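Side-chain contact in N-acetylmuramoyl-L-alanine amidase (Peptoclostridium difficile, PDB 4RN7), which probably hydrolyses, as a zinc-dependent amidase, the bond between N-acetylmuramic acid and L-alanine in cell-wall peptidoglycan: residues Arg26-Leu31 with Ile81-Glu86. Residues are numbered along the deposited sequence; the frame is centred on the assembly and turned at random.
With ZN (zinc ion), chain B.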
ATOM      1  N   ARG A  26      -7.038 -17.460  -5.015  1.00 50.29           N
ATOM      2  CA  ARG A  26      -7.268 -16.037  -5.136  1.00 42.14           C
ATOM      3  C   ARG A  26      -5.907 -15.438  -5.403  1.00 40.24           C
ATOM      4  O   ARG A  26      -4.896 -15.990  -4.955  1.00 42.77           O
ATOM      5  CB  ARG A  26      -7.827 -15.471  -3.836  1.00 45.53           C
ATOM      6  CG  ARG A  26      -9.229 -15.944  -3.512  1.00 55.16           C
ATOM      7  CD  ARG A  26      -9.827 -15.116  -2.387  1.00 49.66           C
ATOM      8  NE  ARG A  26     -11.248 -15.394  -2.207  1.00 48.14           N
ATOM      9  CZ  ARG A  26     -11.727 -16.303  -1.368  1.00 59.12           C
ATOM     10  NH1 ARG A  26     -10.898 -17.021  -0.623  1.00 64.95           N
ATOM     11  NH2 ARG A  26     -13.034 -16.498  -1.267  1.00 64.85           N
ATOM     12  N   TYR A  27      -5.883 -14.325  -6.135  1.00 38.80           N
ATOM     13  CA  TYR A  27      -4.632 -13.679  -6.513  1.00 36.48           C
ATOM     14  C   TYR A  27      -4.432 -12.372  -5.787  1.00 33.09           C
ATOM     15  O   TYR A  27      -5.347 -11.552  -5.717  1.00 32.12           O
ATOM     16  CB  TYR A  27      -4.631 -13.358  -8.006  1.00 37.02           C
ATOM     17  CG  TYR A  27      -4.870 -14.553  -8.877  1.00 45.27           C
ATOM     18  CD1 TYR A  27      -4.212 -15.750  -8.639  1.00 50.10           C
ATOM     19  CD2 TYR A  27      -5.762 -14.488  -9.938  1.00 54.42           C
ATOM     20  CE1 TYR A  27      -4.434 -16.854  -9.438  1.00 50.39           C
ATOM     21  CE2 TYR A  27      -5.988 -15.584 -10.745  1.00 60.02           C
ATOM     22  CZ  TYR A  27      -5.324 -16.764 -10.487  1.00 58.95           C
ATOM     23  OH  TYR A  27      -5.544 -17.860 -11.289  1.00 68.26           O
ATOM     24  N   GLU A  28      -3.214 -12.155  -5.303  1.00 32.32           N
ATOM     25  CA  GLU A  28      -2.833 -10.880  -4.708  1.00 29.18           C
ATOM     26  C   GLU A  28      -3.206  -9.678  -5.579  1.00 27.72           C
ATOM     27  O   GLU A  28      -3.695  -8.676  -5.062  1.00 30.17           O
ATOM     28  CB  GLU A  28      -1.325 -10.869  -4.412  1.00 31.64           C
ATOM     29  CG  GLU A  28      -0.788  -9.500  -4.006  1.00 29.79           C
ATOM     30  CD  GLU A  28       0.720  -9.489  -3.836  1.00 29.33           C
ATOM     31  OE1 GLU A  28       1.346 -10.573  -3.938  1.00 30.91           O
ATOM     32  OE2 GLU A  28       1.285  -8.398  -3.603  1.00 29.32           O
ATOM     33  N   LYS A  29      -2.992  -9.775  -6.892  1.00 29.90           N
ATOM     34  CA  LYS A  29      -3.284  -8.646  -7.774  1.00 29.85           C
ATOM     35  C   LYS A  29      -4.712  -8.137  -7.595  1.00 32.51           C
ATOM     36  O   LYS A  29      -4.949  -6.926  -7.637  1.00 32.42           O
ATOM     37  CB  LYS A  29      -3.030  -8.989  -9.254  1.00 31.04           C
ATOM     38  CG  LYS A  29      -3.916 -10.111  -9.816  1.00 32.12           C
ATOM     39  CD  LYS A  29      -3.885 -10.106 -11.360  1.00 33.73           C
ATOM     40  CE  LYS A  29      -4.866 -11.125 -11.935  1.00 36.62           C
ATOM     41  NZ  LYS A  29      -4.877 -11.155 -13.437  1.00 39.79           N
ATOM     42  N   ASP A  30      -5.654  -9.054  -7.382  1.00 28.90           N
ATOM     43  CA  ASP A  30      -7.061  -8.678  -7.332  1.00 30.67           C
ATOM     44  C   ASP A  30      -7.399  -8.059  -5.984  1.00 30.79           C
ATOM     45  O   ASP A  30      -8.157  -7.089  -5.893  1.00 29.41           O
ATOM     46  CB  ASP A  30      -7.952  -9.895  -7.570  1.00 31.64           C
ATOM     47  CG  ASP A  30      -7.869 -10.412  -8.985  1.00 42.55           C
ATOM     48  OD1 ASP A  30      -7.758  -9.593  -9.928  1.00 40.36           O
ATOM     49  OD2 ASP A  30      -7.917 -11.646  -9.153  1.00 45.73           O
ATOM     50  N   LEU A  31      -6.832  -8.626  -4.927  1.00 28.68           N
ATOM     51  CA  LEU A  31      -7.073  -8.120  -3.588  1.00 25.95           C
ATOM     52  C   LEU A  31      -6.398  -6.763  -3.390  1.00 28.30           C
ATOM     53  O   LEU A  31      -6.951  -5.863  -2.744  1.00 28.22           O
ATOM     54  CB  LEU A  31      -6.587  -9.142  -2.563  1.00 26.79           C
ATOM     55  CG  LEU A  31      -7.325 -10.473  -2.711  1.00 31.06           C
ATOM     56  CD1 LEU A  31      -6.637 -11.618  -1.955  1.00 30.67           C
ATOM     57  CD2 LEU A  31      -8.760 -10.302  -2.231  1.00 31.20           C
ATOM     58  N   ILE A  81       0.301  -0.781  -2.555  1.00 21.91           N
ATOM     59  CA  ILE A  81      -0.488  -1.735  -1.769  1.00 22.76           C
ATOM     60  C   ILE A  81      -0.173  -3.153  -2.234  1.00 25.25           C
ATOM     61  O   ILE A  81      -0.418  -3.487  -3.394  1.00 21.76           O
ATOM     62  CB  ILE A  81      -1.991  -1.469  -1.967  1.00 23.19           C
ATOM     63  CG1 ILE A  81      -2.355  -0.073  -1.428  1.00 24.43           C
ATOM     64  CG2 ILE A  81      -2.821  -2.548  -1.277  1.00 26.35           C
ATOM     65  CD1 ILE A  81      -2.129   0.080   0.087  1.00 26.36           C
ATOM     66  N   HIS A  82       0.373  -3.978  -1.342  1.00 22.56           N
ATOM     67  CA  HIS A  82       0.738  -5.354  -1.675  1.00 20.95           C
ATOM     68  C   HIS A  82       0.261  -6.275  -0.552  1.00 26.19           C
ATOM     69  O   HIS A  82      -0.211  -5.793   0.467  1.00 24.20           O
ATOM     70  CB  HIS A  82       2.252  -5.492  -1.786  1.00 22.82           C
ATOM     71  CG  HIS A  82       2.810  -5.069  -3.107  1.00 23.97           C
ATOM     72  ND1 HIS A  82       3.342  -5.972  -3.999  1.00 27.95           N
ATOM     73  CD2 HIS A  82       2.935  -3.847  -3.683  1.00 25.08           C
ATOM     74  CE1 HIS A  82       3.771  -5.330  -5.072  1.00 27.24           C
ATOM     75  NE2 HIS A  82       3.544  -4.038  -4.907  1.00 25.24           N
ATOM     76  N   LEU A  83       0.359  -7.588  -0.761  1.00 21.18           N
ATOM     77  CA  LEU A  83       0.141  -8.557   0.323  1.00 23.51           C
ATOM     78  C   LEU A  83       1.432  -9.336   0.481  1.00 28.21           C
ATOM     79  O   LEU A  83       2.156  -9.584  -0.487  1.00 27.91           O
ATOM     80  CB  LEU A  83      -1.001  -9.522   0.012  1.00 25.46           C
ATOM     81  CG  LEU A  83      -2.358  -8.893  -0.324  1.00 27.72           C
ATOM     82  CD1 LEU A  83      -3.375  -9.972  -0.705  1.00 28.14           C
ATOM     83  CD2 LEU A  83      -2.856  -8.082   0.864  1.00 30.61           C
ATOM     84  N   ASN A  84       1.729  -9.732   1.705  1.00 27.92           N
ATOM     85  CA  ASN A  84       2.966 -10.419   1.952  1.00 30.12           C
ATOM     86  C   ASN A  84       2.845 -11.904   1.614  1.00 33.26           C
ATOM     87  O   ASN A  84       1.736 -12.444   1.443  1.00 27.52           O
ATOM     88  CB  ASN A  84       3.372 -10.223   3.419  1.00 25.57           C
ATOM     89  CG  ASN A  84       4.863 -10.002   3.583  1.00 35.59           C
ATOM     90  OD1 ASN A  84       5.666 -10.588   2.858  1.00 41.89           O
ATOM     91  ND2 ASN A  84       5.243  -9.156   4.537  1.00 34.52           N
ATOM     92  N   ALA A  85       3.990 -12.567   1.520  1.00 28.81           N
ATOM     93  CA  ALA A  85       4.013 -13.999   1.271  1.00 32.12           C
ATOM     94  C   ALA A  85       5.245 -14.604   1.918  1.00 34.92           C
ATOM     95  O   ALA A  85       6.326 -14.010   1.874  1.00 39.12           O
ATOM     96  CB  ALA A  85       4.026 -14.281  -0.227  1.00 39.41           C
ATOM     97  N   GLU A  86       5.070 -15.772   2.524  1.00 36.54           N
ATOM     98  CA  GLU A  86       6.189 -16.605   2.950  1.00 41.88           C
ATOM     99  C   GLU A  86       6.534 -17.558   1.812  1.00 50.41           C
ATOM    100  O   GLU A  86       5.650 -18.247   1.303  1.00 54.96           O
ATOM    101  CB  GLU A  86       5.779 -17.446   4.151  1.00 42.31           C
ATOM    102  CG  GLU A  86       6.027 -16.838   5.509  1.00 51.94           C
ATOM    103  CD  GLU A  86       5.658 -17.803   6.620  1.00 43.37           C
ATOM    104  OE1 GLU A  86       4.449 -18.065   6.801  1.00 39.63           O
ATOM    105  OE2 GLU A  86       6.565 -18.320   7.305  1.00 54.94           O
TER
HETATM  106 ZN    ZN B 401       3.343  -8.053  -4.028  0.77 26.25          ZN
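Glu28 and His82 meet at a zinc ion, each supplying one ligand atom. Glu28 OE2 lies 2.1 Å from the metal and His82 ND1 binds it at the same distance, whereas Glu28 OE1 stays 3.2 Å from the zinc, so the carboxylate coordinates through one oxygen. Glu28 OE2 and His82 ND1 come within 3.2 Å of each other, a separation that follows from the shared metal and is not a hydrogen bond. His12 NE2 completes the protein ligands, and the ring of His82 also meets that of Phe134.

One hydrogen bond crosses between the segments. Leu83 N donates to Glu28 OE2 over 3.1 Å with an N-H...O angle of 171°, nearly straight, but it arrives from above the carboxylate, 63° out of its plane. The metal-bound oxygen is therefore gripped by the strand backbone as well, while OE1 accepts from the backbone N of Thr19; together these bonds should fix the rotation of the carboxylate. Glu28 reaches the site because CG stands anti to the backbone N (chi1 170°) and the chain runs extended beyond it.

Apolar contacts lie beside the metal site. The CG methylene of Glu28 passes 4.0 Å from Leu83 CB, the two side chains sliding past each other in opposite directions. Leu83 CD1 then lies 3.8 Å from Leu31 CB, with the leucine side chains crossing at about a right angle; Ile161 of helix 155-161 touches both.

The first turn of helix 28-44, with Tyr27 at its N-cap, is thus joined to the C-terminal end of strand 77-84, a central strand of the mixed sheet. The chain is the amidase domain of a longer protein, and a His-Glu-His zinc site at the end of this strand is characteristic of Amidase_3 enzymes, where it is probably the catalytic centre.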